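PDB 6OE6: uncharacterized protein from Leptospira interrogans serogroup Icterohaemorrhagiae serovar copenhageni, which is of unknown function but is probably a lipid-anchored lipoprotein, its modelled part folding as a beta sandwich. Local coordinates for residues W18-E23 with L46-D51; D51-Y56 with E99-G104; E69-L74 with V86-P91; P107-L112 with E125-S130. One frame throughout, in Å; residues are numbered along the deposited sequence.

Contact 1: W18-E23 with L46-D51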
loop_
_atom_site.group_PDB
_atom_site.type_symbol
_atom_site.label_atom_id
_atom_site.label_comp_id
_atom_site.label_asym_id
_atom_site.label_seq_id
_atom_site.Cartn_x
_atom_site.Cartn_y
_atom_site.Cartn_z
ATOM N N TRP A 18 -3.535 -6.716 -3.180
ATOM C CA TRP A 18 -2.655 -7.004 -2.055
ATOM C C TRP A 18 -2.553 -8.496 -1.802
ATOM O O TRP A 18 -3.501 -9.250 -2.039
ATOM C CB TRP A 18 -3.148 -6.320 -0.764
ATOM C CG TRP A 18 -3.575 -4.900 -1.005
ATOM C CD1 TRP A 18 -4.773 -4.475 -1.521
ATOM C CD2 TRP A 18 -2.801 -3.726 -0.764
ATOM N NE1 TRP A 18 -4.789 -3.106 -1.607
ATOM C CE2 TRP A 18 -3.589 -2.621 -1.142
ATOM C CE3 TRP A 18 -1.518 -3.499 -0.258
ATOM C CZ2 TRP A 18 -3.131 -1.306 -1.039
ATOM C CZ3 TRP A 18 -1.069 -2.191 -0.150
ATOM C CH2 TRP A 18 -1.873 -1.114 -0.539
ATOM N N VAL A 19 -1.398 -8.912 -1.286
ATOM C CA VAL A 19 -1.242 -10.254 -0.724
ATOM C C VAL A 19 -0.234 -10.154 0.409
ATOM O O VAL A 19 0.696 -9.347 0.353
ATOM C CB VAL A 19 -0.825 -11.299 -1.789
ATOM C CG1 VAL A 19 0.524 -10.952 -2.420
ATOM C CG2 VAL A 19 -0.768 -12.682 -1.177
ATOM N N LEU A 20 -0.461 -10.928 1.470
ATOM C CA LEU A 20 0.436 -10.957 2.618
ATOM C C LEU A 20 1.345 -12.174 2.512
ATOM O O LEU A 20 0.860 -13.288 2.282
ATOM C CB LEU A 20 -0.358 -11.000 3.923
ATOM C CG LEU A 20 -1.261 -9.822 4.249
ATOM C CD1 LEU A 20 -1.983 -10.066 5.552
ATOM C CD2 LEU A 20 -0.405 -8.556 4.353
ATOM N N LEU A 21 2.654 -11.964 2.690
ATOM C CA LEU A 21 3.655 -13.012 2.505
ATOM C C LEU A 21 4.408 -13.289 3.798
ATOM O O LEU A 21 4.840 -12.365 4.490
ATOM C CB LEU A 21 4.655 -12.628 1.419
ATOM C CG LEU A 21 4.297 -12.895 -0.038
ATOM C CD1 LEU A 21 5.594 -13.105 -0.822
ATOM C CD2 LEU A 21 3.376 -14.094 -0.172
ATOM N N ASP A 22 4.597 -14.566 4.110
ATOM C CA ASP A 22 5.466 -14.938 5.213
ATOM C C ASP A 22 6.871 -15.134 4.666
ATOM O O ASP A 22 7.078 -15.956 3.766
ATOM C CB ASP A 22 4.987 -16.214 5.901
ATOM C CG ASP A 22 5.624 -16.401 7.257
ATOM O OD1 ASP A 22 4.978 -16.053 8.267
ATOM O OD2 ASP A 22 6.782 -16.862 7.312
ATOM N N GLU A 23 7.832 -14.384 5.207
ATOM C CA GLU A 23 9.210 -14.493 4.741
ATOM C C GLU A 23 9.720 -15.923 4.900
ATOM O O GLU A 23 9.995 -16.610 3.909
ATOM C CB GLU A 23 10.094 -13.489 5.487
ATOM C CG GLU A 23 9.783 -12.019 5.167
ATOM C CD GLU A 23 10.155 -11.623 3.739
ATOM O OE1 GLU A 23 10.907 -12.380 3.082
ATOM O OE2 GLU A 23 9.703 -10.548 3.274
ATOM N N LEU A 46 -8.347 -1.455 4.761
ATOM C CA LEU A 46 -7.158 -2.292 4.712
ATOM C C LEU A 46 -6.456 -2.278 6.068
ATOM O O LEU A 46 -6.024 -1.212 6.552
ATOM C CB LEU A 46 -6.233 -1.819 3.600
ATOM C CG LEU A 46 -6.785 -1.854 2.176
ATOM C CD1 LEU A 46 -5.770 -1.198 1.243
ATOM C CD2 LEU A 46 -7.038 -3.301 1.744
ATOM N N ILE A 47 -6.377 -3.458 6.688
ATOM C CA ILE A 47 -5.799 -3.644 8.016
ATOM C C ILE A 47 -4.854 -4.836 7.938
ATOM O O ILE A 47 -5.300 -5.979 7.794
ATOM C CB ILE A 47 -6.873 -3.880 9.087
ATOM C CG1 ILE A 47 -7.839 -2.692 9.150
ATOM C CG2 ILE A 47 -6.231 -4.138 10.437
ATOM C CD1 ILE A 47 -8.985 -2.946 10.083
ATOM N N PHE A 48 -3.560 -4.573 8.026
ATOM C CA PHE A 48 -2.520 -5.580 7.842
ATOM C C PHE A 48 -1.753 -5.804 9.147
ATOM O O PHE A 48 -1.596 -4.885 9.967
ATOM C CB PHE A 48 -1.540 -5.146 6.738
ATOM C CG PHE A 48 -2.192 -4.901 5.387
ATOM C CD1 PHE A 48 -3.160 -5.764 4.892
ATOM C CD2 PHE A 48 -1.814 -3.813 4.600
ATOM C CE1 PHE A 48 -3.757 -5.546 3.654
ATOM C CE2 PHE A 48 -2.404 -3.593 3.366
ATOM C CZ PHE A 48 -3.377 -4.458 2.891
ATOM N N PRO A 49 -1.272 -7.017 9.385
ATOM C CA PRO A 49 -0.474 -7.283 10.581
ATOM C C PRO A 49 0.957 -6.810 10.375
ATOM O O PRO A 49 1.377 -6.528 9.260
ATOM C CB PRO A 49 -0.535 -8.812 10.692
ATOM C CG PRO A 49 -0.549 -9.240 9.244
ATOM C CD PRO A 49 -1.401 -8.206 8.525
ATOM N N ASP A 50 1.710 -6.761 11.476
ATOM C CA ASP A 50 3.097 -6.298 11.435
ATOM C C ASP A 50 4.095 -7.433 11.244
ATOM O O ASP A 50 5.310 -7.204 11.331
ATOM C CB ASP A 50 3.436 -5.515 12.710
ATOM C CG ASP A 50 3.605 -6.406 13.946
ATOM O OD1 ASP A 50 3.149 -7.572 13.972
ATOM O OD2 ASP A 50 4.214 -5.918 14.917
ATOM N N ASP A 51 3.624 -8.656 11.003
ATOM C CA ASP A 51 4.536 -9.787 10.918
ATOM C C ASP A 51 4.469 -10.503 9.572
ATOM O O ASP A 51 4.954 -11.641 9.455
ATOM C CB ASP A 51 4.280 -10.759 12.073
ATOM C CG ASP A 51 2.902 -11.389 12.032
ATOM O OD1 ASP A 51 2.071 -11.022 11.184
ATOM O OD2 ASP A 51 2.654 -12.293 12.867
HETATM O O HOH W 1 7.047 -12.406 7.580
#
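The indole of Trp-18 carries Leu-46 and Phe-48 on the same face. This is face-to-face packing between the two sheets of a beta sandwich: strand 15-21 lies in one sheet, strand 47-49 at the edge of the other. Their short axes run nearly parallel, 16° apart, with a closest approach of 9.2 Å, and no direct hydrogen bond joins the segments. Leu-46 lays its CD1 branch 3.5 Å from Trp-18 CZ2, offset toward the rim of the indole. Phe-48 brings its CE2-CZ end to the CE3 side, and the two ring planes meet obliquely at 46°. Trp-18 CG stands anti to the carbonyl carbon (chi1 -44°), which directs the indole into the core. Its NE1 is satisfied by Thr-42 O. Further along, Leu-20 divides its branches. CD2 lies 4.0 Å from Phe-48 CD1, while CD1 touches Pro-49 CD at 3.6 Å. Beyond the strands, one water accepts from N of the poorly ordered Glu-23 and donates to Asp-51 O, 2.9 Å from the water oxygen.

Contact 2: D51-Y56 with E99-G104; sequences DKTICY and EGSFQG. With NA (sodium ion), chain C; FMT (formic acid), chain D.
Ile-54 and Phe-102 form a hydrogen-bonded pair in an antiparallel ladder. Strands 53-59 and 97-102 are neighbours here, and 97-102 is the outermost strand of its sheet within the chain. Four backbone bonds hold the ladder. Two join Ile-54 and Phe-102, two join Tyr-56 and Gly-100. Cys-55 and Ser-101 make the non-hydrogen-bonded pair between them, with CA atoms 4.1 Å apart.

Apolar contacts lie on the face of Ile-54, Tyr-56 and Phe-102. Phe-102 CZ comes 3.6 Å from Tyr-56 CE2. The two rings are nearly parallel, 23° apart, but slid so far that they barely overlap. Tyr-56 CG sits between its backbone N and carbonyl carbon (chi1 75°), and this folds the ring over glycine: Gly-100 N lies above one face. On the other side of the ladder, Cys-55 SG rests against Ser-101 CB.

Polar contacts gather round a formic acid molecule, probably from the crystallisation liquor. Tyr-56 OH donates to its O2 at 2.6 Å, and Lys-89 also binds it. Ser-101 N donates to O1 at 3.1 Å. A water bound to sodium donates to the same O1. The sodium ion also takes Ser-101 O as a ligand, 2.5 Å away.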
loop_
_atom_site.group_PDB
_atom_site.type_symbol
_atom_site.label_atom_id
_atom_site.label_comp_id
_atom_site.label_asym_id
_atom_site.label_seq_id
_atom_site.Cartn_x
_atom_site.Cartn_y
_atom_site.Cartn_z
ATOM N N ASP A 51 3.624 -8.656 11.003
ATOM C CA ASP A 51 4.536 -9.787 10.918
ATOM C C ASP A 51 4.469 -10.503 9.572
ATOM O O ASP A 51 4.954 -11.641 9.455
ATOM C CB ASP A 51 4.280 -10.759 12.073
ATOM C CG ASP A 51 2.902 -11.389 12.032
ATOM O OD1 ASP A 51 2.071 -11.022 11.184
ATOM O OD2 ASP A 51 2.654 -12.293 12.867
ATOM N N LYS A 52 3.867 -9.865 8.573
ATOM C CA LYS A 52 3.833 -10.372 7.211
ATOM C C LYS A 52 4.285 -9.274 6.261
ATOM O O LYS A 52 4.035 -8.087 6.493
ATOM C CB LYS A 52 2.427 -10.836 6.797
ATOM C CG LYS A 52 1.844 -11.951 7.662
ATOM C CD LYS A 52 2.586 -13.259 7.484
ATOM C CE LYS A 52 1.906 -14.378 8.269
ATOM N NZ LYS A 52 2.620 -15.685 8.159
ATOM N N THR A 53 4.954 -9.679 5.191
ATOM C CA THR A 53 5.373 -8.697 4.198
ATOM C C THR A 53 4.159 -8.313 3.358
ATOM O O THR A 53 3.422 -9.180 2.883
ATOM C CB THR A 53 6.529 -9.260 3.362
ATOM O OG1 THR A 53 7.691 -9.365 4.201
ATOM C CG2 THR A 53 6.877 -8.338 2.187
ATOM N N ILE A 54 3.911 -7.009 3.238
ATOM C CA ILE A 54 2.722 -6.483 2.568
ATOM C C ILE A 54 3.092 -6.268 1.109
ATOM O O ILE A 54 3.892 -5.381 0.806
ATOM C CB ILE A 54 2.257 -5.174 3.203
ATOM C CG1 ILE A 54 1.899 -5.377 4.705
ATOM C CG2 ILE A 54 1.077 -4.552 2.365
ATOM C CD1 ILE A 54 1.871 -4.067 5.551
ATOM N N CYS A 55 2.525 -7.070 0.207
ATOM C CA CYS A 55 2.833 -6.985 -1.222
ATOM C C CYS A 55 1.671 -6.340 -1.961
ATOM O O CYS A 55 0.516 -6.727 -1.757
ATOM C CB CYS A 55 3.100 -8.367 -1.817
ATOM S SG CYS A 55 4.359 -9.307 -0.942
ATOM N N TYR A 56 1.965 -5.365 -2.817
ATOM C CA TYR A 56 0.905 -4.715 -3.570
ATOM C C TYR A 56 1.162 -4.799 -5.065
ATOM O O TYR A 56 2.289 -5.003 -5.550
ATOM C CB TYR A 56 0.706 -3.229 -3.154
ATOM C CG TYR A 56 1.801 -2.328 -3.695
ATOM C CD1 TYR A 56 1.684 -1.726 -4.947
ATOM C CD2 TYR A 56 2.942 -2.090 -2.961
ATOM C CE1 TYR A 56 2.697 -0.932 -5.456
ATOM C CE2 TYR A 56 3.954 -1.303 -3.454
ATOM C CZ TYR A 56 3.824 -0.717 -4.700
ATOM O OH TYR A 56 4.856 0.066 -5.179
ATOM N N GLU A 99 4.475 -3.207 -9.161
ATOM C CA GLU A 99 4.351 -4.047 -7.975
ATOM C C GLU A 99 5.405 -3.617 -6.962
ATOM O O GLU A 99 6.489 -3.167 -7.342
ATOM C CB GLU A 99 4.555 -5.541 -8.314
ATOM C CG GLU A 99 3.339 -6.278 -8.947
ATOM C CD GLU A 99 3.705 -7.588 -9.664
ATOM O OE1 GLU A 99 4.161 -7.524 -10.832
ATOM O OE2 GLU A 99 3.518 -8.683 -9.072
ATOM N N GLY A 100 5.113 -3.811 -5.677
ATOM C CA GLY A 100 6.132 -3.585 -4.665
ATOM C C GLY A 100 5.746 -4.290 -3.384
ATOM O O GLY A 100 4.775 -5.047 -3.340
ATOM N N SER A 101 6.548 -4.073 -2.336
ATOM C CA SER A 101 6.232 -4.714 -1.067
ATOM C C SER A 101 6.914 -3.973 0.074
ATOM O O SER A 101 7.942 -3.292 -0.110
ATOM C CB SER A 101 6.618 -6.201 -1.071
ATOM O OG SER A 101 8.030 -6.394 -1.206
ATOM N N PHE A 102 6.360 -4.157 1.272
ATOM C CA PHE A 102 6.826 -3.475 2.475
ATOM C C PHE A 102 7.064 -4.510 3.568
ATOM O O PHE A 102 6.112 -5.149 4.041
ATOM C CB PHE A 102 5.810 -2.436 2.960
ATOM C CG PHE A 102 5.240 -1.562 1.857
ATOM C CD1 PHE A 102 6.077 -0.766 1.066
ATOM C CD2 PHE A 102 3.879 -1.556 1.621
ATOM C CE1 PHE A 102 5.525 0.026 0.047
ATOM C CE2 PHE A 102 3.318 -0.775 0.623
ATOM C CZ PHE A 102 4.127 0.015 -0.160
ATOM N N GLN A 103 8.319 -4.663 3.981
ATOM C CA GLN A 103 8.707 -5.580 5.056
ATOM C C GLN A 103 9.049 -4.795 6.319
ATOM O O GLN A 103 9.899 -3.893 6.290
ATOM C CB GLN A 103 9.914 -6.435 4.637
ATOM C CG GLN A 103 10.494 -7.331 5.760
ATOM C CD GLN A 103 11.845 -7.989 5.399
ATOM O OE1 GLN A 103 12.515 -7.605 4.428
ATOM N NE2 GLN A 103 12.238 -8.979 6.174
ATOM N N GLY A 104 8.451 -5.179 7.448
ATOM C CA GLY A 104 8.870 -4.563 8.696
ATOM C C GLY A 104 8.354 -3.162 8.977
ATOM O O GLY A 104 8.968 -2.450 9.785
HETATM NA NA NA C . 10.226 -2.330 0.353
HETATM C C FMT D . 7.898 -0.675 -3.016
HETATM O O1 FMT D . 8.517 -1.728 -3.065
HETATM O O2 FMT D . 7.142 -0.321 -3.921
HETATM O O HOH W 2 6.802 -7.333 8.213
HETATM O O HOH W 3 10.423 -1.203 -1.417
#

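Contact 3: E69-L74 with V86-P91. With FMT (formic acid), chain D.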
loop_
_atom_site.group_PDB
_atom_site.type_symbol
_atom_site.label_atom_id
_atom_site.label_comp_id
_atom_site.label_asym_id
_atom_site.label_seq_id
_atom_site.Cartn_x
_atom_site.Cartn_y
_atom_site.Cartn_z
ATOM N N GLU A 69 8.242 8.020 -16.495
ATOM C CA GLU A 69 8.663 8.205 -15.107
ATOM C C GLU A 69 7.514 7.845 -14.174
ATOM O O GLU A 69 6.506 8.556 -14.116
ATOM C CB GLU A 69 9.120 9.641 -14.867
ATOM C CG GLU A 69 10.417 10.015 -15.553
ATOM C CD GLU A 69 11.198 11.045 -14.761
ATOM O OE1 GLU A 69 10.903 11.217 -13.559
ATOM O OE2 GLU A 69 12.105 11.681 -15.333
ATOM N N THR A 70 7.665 6.747 -13.437
ATOM C CA THR A 70 6.676 6.312 -12.460
ATOM C C THR A 70 7.327 6.229 -11.086
ATOM O O THR A 70 8.465 5.770 -10.953
ATOM C CB THR A 70 6.086 4.951 -12.853
ATOM O OG1 THR A 70 5.637 5.008 -14.208
ATOM C CG2 THR A 70 4.905 4.603 -11.989
ATOM N N TYR A 71 6.613 6.700 -10.064
ATOM C CA TYR A 71 7.104 6.633 -8.697
ATOM C C TYR A 71 5.973 6.190 -7.784
ATOM O O TYR A 71 4.793 6.398 -8.078
ATOM C CB TYR A 71 7.628 7.981 -8.184
ATOM C CG TYR A 71 8.917 8.451 -8.832
ATOM C CD1 TYR A 71 10.148 8.217 -8.228
ATOM C CD2 TYR A 71 8.896 9.134 -10.034
ATOM C CE1 TYR A 71 11.326 8.648 -8.808
ATOM C CE2 TYR A 71 10.064 9.569 -10.625
ATOM C CZ TYR A 71 11.278 9.320 -10.007
ATOM O OH TYR A 71 12.449 9.748 -10.587
ATOM N N VAL A 72 6.349 5.587 -6.658
ATOM C CA VAL A 72 5.456 5.504 -5.511
ATOM C C VAL A 72 6.104 6.257 -4.365
ATOM O O VAL A 72 7.329 6.418 -4.311
ATOM C CB VAL A 72 5.155 4.055 -5.089
ATOM C CG1 VAL A 72 4.404 3.342 -6.223
ATOM C CG2 VAL A 72 6.463 3.320 -4.733
ATOM N N SER A 73 5.261 6.705 -3.431
ATOM C CA SER A 73 5.745 7.170 -2.141
ATOM C C SER A 73 4.895 6.536 -1.056
ATOM O O SER A 73 3.720 6.212 -1.255
ATOM C CB SER A 73 5.721 8.694 -2.034
ATOM O OG SER A 73 4.412 9.165 -1.826
ATOM N N LEU A 74 5.516 6.314 0.087
ATOM C CA LEU A 74 4.791 5.885 1.260
ATOM C C LEU A 74 4.964 6.944 2.330
ATOM O O LEU A 74 6.062 7.480 2.516
ATOM C CB LEU A 74 5.318 4.525 1.734
ATOM C CG LEU A 74 4.447 3.826 2.780
ATOM C CD1 LEU A 74 3.102 3.381 2.170
ATOM C CD2 LEU A 74 5.205 2.563 3.259
ATOM N N VAL A 86 10.490 7.970 -1.553
ATOM C CA VAL A 86 9.913 7.680 -2.857
ATOM C C VAL A 86 10.746 6.585 -3.492
ATOM O O VAL A 86 11.918 6.388 -3.154
ATOM C CB VAL A 86 9.871 8.910 -3.781
ATOM C CG1 VAL A 86 9.180 10.057 -3.064
ATOM C CG2 VAL A 86 11.275 9.281 -4.215
ATOM N N LEU A 87 10.128 5.870 -4.430
ATOM C CA LEU A 87 10.832 4.810 -5.135
ATOM C C LEU A 87 10.396 4.820 -6.589
ATOM O O LEU A 87 9.194 4.781 -6.877
ATOM C CB LEU A 87 10.527 3.455 -4.495
ATOM C CG LEU A 87 11.481 2.294 -4.717
ATOM C CD1 LEU A 87 12.797 2.561 -3.995
ATOM C CD2 LEU A 87 10.820 1.031 -4.195
ATOM N N ARG A 88 11.374 4.885 -7.489
ATOM C CA ARG A 88 11.107 4.801 -8.918
ATOM C C ARG A 88 10.638 3.389 -9.270
ATOM O O ARG A 88 11.259 2.401 -8.864
ATOM C CB ARG A 88 12.374 5.163 -9.699
ATOM C CG ARG A 88 12.137 5.377 -11.176
ATOM C CD ARG A 88 13.390 5.908 -11.858
ATOM N NE ARG A 88 13.111 6.412 -13.196
ATOM C CZ ARG A 88 14.029 6.945 -13.996
ATOM N NH1 ARG A 88 15.287 7.044 -13.588
ATOM N NH2 ARG A 88 13.690 7.381 -15.202
ATOM N N LYS A 89 9.572 3.292 -10.058
ATOM C CA LYS A 89 9.020 2.006 -10.462
ATOM C C LYS A 89 9.017 1.892 -11.976
ATOM O O LYS A 89 8.804 2.878 -12.689
ATOM C CB LYS A 89 7.586 1.815 -9.965
ATOM C CG LYS A 89 7.391 1.990 -8.449
ATOM C CD LYS A 89 8.216 0.979 -7.661
ATOM C CE LYS A 89 7.622 -0.398 -7.658
ATOM N NZ LYS A 89 8.300 -1.310 -6.670
ATOM N N ARG A 90 9.230 0.676 -12.453
ATOM C CA ARG A 90 9.222 0.429 -13.888
ATOM C C ARG A 90 7.968 -0.355 -14.250
ATOM O O ARG A 90 7.837 -1.521 -13.850
ATOM C CB ARG A 90 10.482 -0.328 -14.313
ATOM C CG ARG A 90 10.659 -0.383 -15.819
ATOM C CD ARG A 90 11.685 -1.416 -16.242
ATOM N NE ARG A 90 12.991 -1.192 -15.629
ATOM C CZ ARG A 90 13.889 -0.318 -16.077
ATOM N NH1 ARG A 90 13.619 0.431 -17.137
ATOM N NH2 ARG A 90 15.056 -0.190 -15.460
ATOM N N PRO A 91 7.026 0.230 -14.981
ATOM C CA PRO A 91 5.780 -0.482 -15.280
ATOM C C PRO A 91 6.008 -1.663 -16.210
ATOM O O PRO A 91 6.903 -1.654 -17.058
ATOM C CB PRO A 91 4.916 0.585 -15.958
ATOM C CG PRO A 91 5.509 1.896 -15.547
ATOM C CD PRO A 91 6.977 1.639 -15.409
HETATM C C FMT D . 7.898 -0.675 -3.016
HETATM O O1 FMT D . 8.517 -1.728 -3.065
HETATM O O2 FMT D . 7.142 -0.321 -3.921
HETATM O O HOH W 4 10.296 5.141 -13.784
#
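The side chains of Tyr-71 and Arg-88 cross obliquely on one side of a beta hairpin, strands 70-77 and 81-89. The guanidinium and phenol planes are only 10° apart. Arg-88 CG stands anti to the backbone N (chi1 -168°), and the chain runs extended to NE. Arg-88 CB touches Tyr-71 CE1 at 3.7 Å, CG lies over one face near the rim, and the phenol oxygen lies loosely over a face of the guanidinium. Glu-69 OE2 is 4.6 Å from Arg-88 NH2, well out of the guanidinium plane, so only the opposite charges are near each other. Val-86 CG1 meets Ser-73 CB on this same side.

On the other side, Val-72 sets CG1 and CG2 against the CG of Lys-89. That lysine bends twice, at chi2 (-61°) and chi3, and carries its amine to the formic acid O2 and to Glu-99 O. Leu-87 CD2 packs on the carbon of the same formic acid. Pro-91 CG touches Thr-70 OG1 at 3.4 Å.

Backbone bonds pair Val-72 with Leu-87 in both directions. Lys-89 N also donates to Thr-70 O. One water accepts from both Thr-70 N and Arg-88 NE, each at 3.1 Å, and probably donates to Lys-89 O.

Contact 4: P107-L112 with E125-S130; sequences PGKYLL and EFLVRS
Glu-125 lays its CG against Leu-111 CD1 at 3.7 Å, while its OE2 is bonded to Tyr-81 OH. Phe-126 comes next. Its CG sits between the backbone N and carbonyl carbon (chi1 62°), which swings the ring beneath Tyr-110. Tyr-110 CB stands over its face, 3.9 Å from the ring centroid, in a CH-pi contact. The phenol is nearly parallel to the phenyl but slid aside, and its OH bonds to Ser-106 O. Two backbone bonds join Phe-126 and Tyr-110 as a hydrogen-bonded pair. These segments belong to the beta hairpin of strands 108-116 and 119-129, in the five-stranded sheet of the sandwich. Leu-127 faces the other way, and its CD2 touches Lys-109 CG at 3.5 Å. Val-128 returns to the aromatic side, with CG2 3.7 Å from Tyr-110 CE2. Its N donates to Gly-108 O at 2.8 Å, and Gly-108 N bonds Val-128 O. Arg-129 turns away; its NH2 bonds Thr-133 O and salt-bridges Glu-147. Poorly ordered Ser-130 places OG 3.6 Å from Pro-107 CG.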
loop_
_atom_site.group_PDB
_atom_site.type_symbol
_atom_site.label_atom_id
_atom_site.label_comp_id
_atom_site.label_asym_id
_atom_site.label_seq_id
_atom_site.Cartn_x
_atom_site.Cartn_y
_atom_site.Cartn_z
ATOM N N PRO A 107 3.844 -0.512 13.409
ATOM C CA PRO A 107 2.396 -0.293 13.490
ATOM C C PRO A 107 2.070 1.174 13.249
ATOM O O PRO A 107 2.810 2.068 13.664
ATOM C CB PRO A 107 2.056 -0.739 14.913
ATOM C CG PRO A 107 3.068 -1.776 15.189
ATOM C CD PRO A 107 4.344 -1.237 14.589
ATOM N N GLY A 108 0.998 1.413 12.509
ATOM C CA GLY A 108 0.580 2.776 12.246
ATOM C C GLY A 108 -0.302 2.867 11.017
ATOM O O GLY A 108 -0.772 1.872 10.481
ATOM N N LYS A 109 -0.525 4.099 10.595
ATOM C CA LYS A 109 -1.385 4.383 9.458
ATOM C C LYS A 109 -0.510 4.910 8.333
ATOM O O LYS A 109 0.335 5.779 8.567
ATOM C CB LYS A 109 -2.462 5.409 9.858
ATOM C CG LYS A 109 -3.554 5.600 8.798
ATOM C CD LYS A 109 -4.764 6.374 9.388
ATOM C CE LYS A 109 -4.439 7.840 9.629
ATOM N NZ LYS A 109 -5.613 8.632 10.152
ATOM N N TYR A 110 -0.722 4.394 7.120
ATOM C CA TYR A 110 0.142 4.670 5.977
ATOM C C TYR A 110 -0.671 5.087 4.770
ATOM O O TYR A 110 -1.832 4.691 4.610
ATOM C CB TYR A 110 0.985 3.423 5.572
ATOM C CG TYR A 110 1.960 3.046 6.672
ATOM C CD1 TYR A 110 3.244 3.600 6.677
ATOM C CD2 TYR A 110 1.577 2.204 7.721
ATOM C CE1 TYR A 110 4.137 3.318 7.684
ATOM C CE2 TYR A 110 2.476 1.896 8.733
ATOM C CZ TYR A 110 3.760 2.464 8.692
ATOM O OH TYR A 110 4.674 2.195 9.681
ATOM N N LEU A 111 -0.021 5.878 3.909
ATOM C CA LEU A 111 -0.610 6.405 2.687
ATOM C C LEU A 111 0.359 6.098 1.560
ATOM O O LEU A 111 1.509 6.565 1.575
ATOM C CB LEU A 111 -0.853 7.919 2.793
ATOM C CG LEU A 111 -1.413 8.636 1.556
ATOM C CD1 LEU A 111 -2.803 8.087 1.224
ATOM C CD2 LEU A 111 -1.437 10.154 1.777
ATOM N N LEU A 112 -0.111 5.341 0.583
ATOM C CA LEU A 112 0.694 4.957 -0.582
ATOM C C LEU A 112 0.178 5.772 -1.757
ATOM O O LEU A 112 -1.022 5.750 -2.036
ATOM C CB LEU A 112 0.542 3.459 -0.855
ATOM C CG LEU A 112 1.107 2.882 -2.158
ATOM C CD1 LEU A 112 2.627 3.119 -2.245
ATOM C CD2 LEU A 112 0.787 1.384 -2.176
ATOM N N GLU A 125 -4.949 4.288 1.559
ATOM C CA GLU A 125 -4.534 4.174 2.954
ATOM C C GLU A 125 -4.624 2.731 3.452
ATOM O O GLU A 125 -5.515 1.973 3.054
ATOM C CB GLU A 125 -5.404 5.062 3.845
ATOM C CG GLU A 125 -5.266 6.542 3.558
ATOM C CD GLU A 125 -6.225 7.374 4.391
ATOM O OE1 GLU A 125 -7.450 7.334 4.125
ATOM O OE2 GLU A 125 -5.748 8.050 5.317
ATOM N N PHE A 126 -3.728 2.374 4.375
ATOM C CA PHE A 126 -3.849 1.109 5.096
ATOM C C PHE A 126 -3.285 1.247 6.511
ATOM O O PHE A 126 -2.492 2.139 6.798
ATOM C CB PHE A 126 -3.173 -0.052 4.331
ATOM C CG PHE A 126 -1.682 0.100 4.116
ATOM C CD1 PHE A 126 -0.791 -0.304 5.103
ATOM C CD2 PHE A 126 -1.157 0.598 2.905
ATOM C CE1 PHE A 126 0.606 -0.193 4.901
ATOM C CE2 PHE A 126 0.231 0.677 2.687
ATOM C CZ PHE A 126 1.109 0.298 3.695
ATOM N N LEU A 127 -3.757 0.382 7.417
ATOM C CA LEU A 127 -3.260 0.314 8.788
ATOM C C LEU A 127 -2.347 -0.898 8.936
ATOM O O LEU A 127 -2.599 -1.935 8.315
ATOM C CB LEU A 127 -4.410 0.166 9.788
ATOM C CG LEU A 127 -5.403 1.305 9.884
ATOM C CD1 LEU A 127 -6.439 0.963 10.958
ATOM C CD2 LEU A 127 -4.674 2.576 10.220
ATOM N N VAL A 128 -1.297 -0.759 9.761
ATOM C CA VAL A 128 -0.467 -1.880 10.233
ATOM C C VAL A 128 -0.680 -2.004 11.734
ATOM O O VAL A 128 -0.531 -1.020 12.470
ATOM C CB VAL A 128 1.024 -1.666 9.925
ATOM C CG1 VAL A 128 1.858 -2.836 10.479
ATOM C CG2 VAL A 128 1.226 -1.527 8.422
ATOM N N ARG A 129 -1.036 -3.202 12.204
ATOM C CA ARG A 129 -1.313 -3.382 13.620
ATOM C C ARG A 129 -0.436 -4.462 14.238
ATOM O O ARG A 129 -0.034 -5.416 13.568
ATOM C CB ARG A 129 -2.777 -3.737 13.848
ATOM C CG ARG A 129 -3.691 -2.604 13.461
ATOM C CD ARG A 129 -5.101 -2.891 13.878
ATOM N NE ARG A 129 -5.266 -2.954 15.330
ATOM C CZ ARG A 129 -5.487 -4.074 16.013
ATOM N NH1 ARG A 129 -5.564 -5.240 15.384
ATOM N NH2 ARG A 129 -5.642 -4.025 17.329
ATOM N N SER A 130 -0.137 -4.290 15.523
ATOM C CA SER A 130 0.534 -5.335 16.284
ATOM C C SER A 130 -0.354 -6.567 16.360
ATOM O O SER A 130 -1.547 -6.469 16.665
ATOM C CB SER A 130 0.865 -4.849 17.694
ATOM O OG SER A 130 2.068 -4.104 17.714
#

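How the contacts relate
The four contacts trace a two-sheet beta sandwich. Contact 2 lies within the four-stranded sheet. Contacts 3 and 4 each lie in a hairpin of the five-stranded sheet, about 19 Å apart between centres, and strands 70-77 and 108-116 are neighbours in it. Contact 1 crosses between the sheets. It shares Asp-51 with contact 2, whose centre is about 6 Å away, and strand 47-49 pairs with strand 119-129 of contact 4. Along the chain, contact 1 closes before contact 2 opens, contact 3 is nested in the loop closed by contact 2, and contact 4 follows. Ile-54 and Phe-102 of contact 2 meet Phe-126 of contact 4, so with contact 1 they join the sheets round one apolar core.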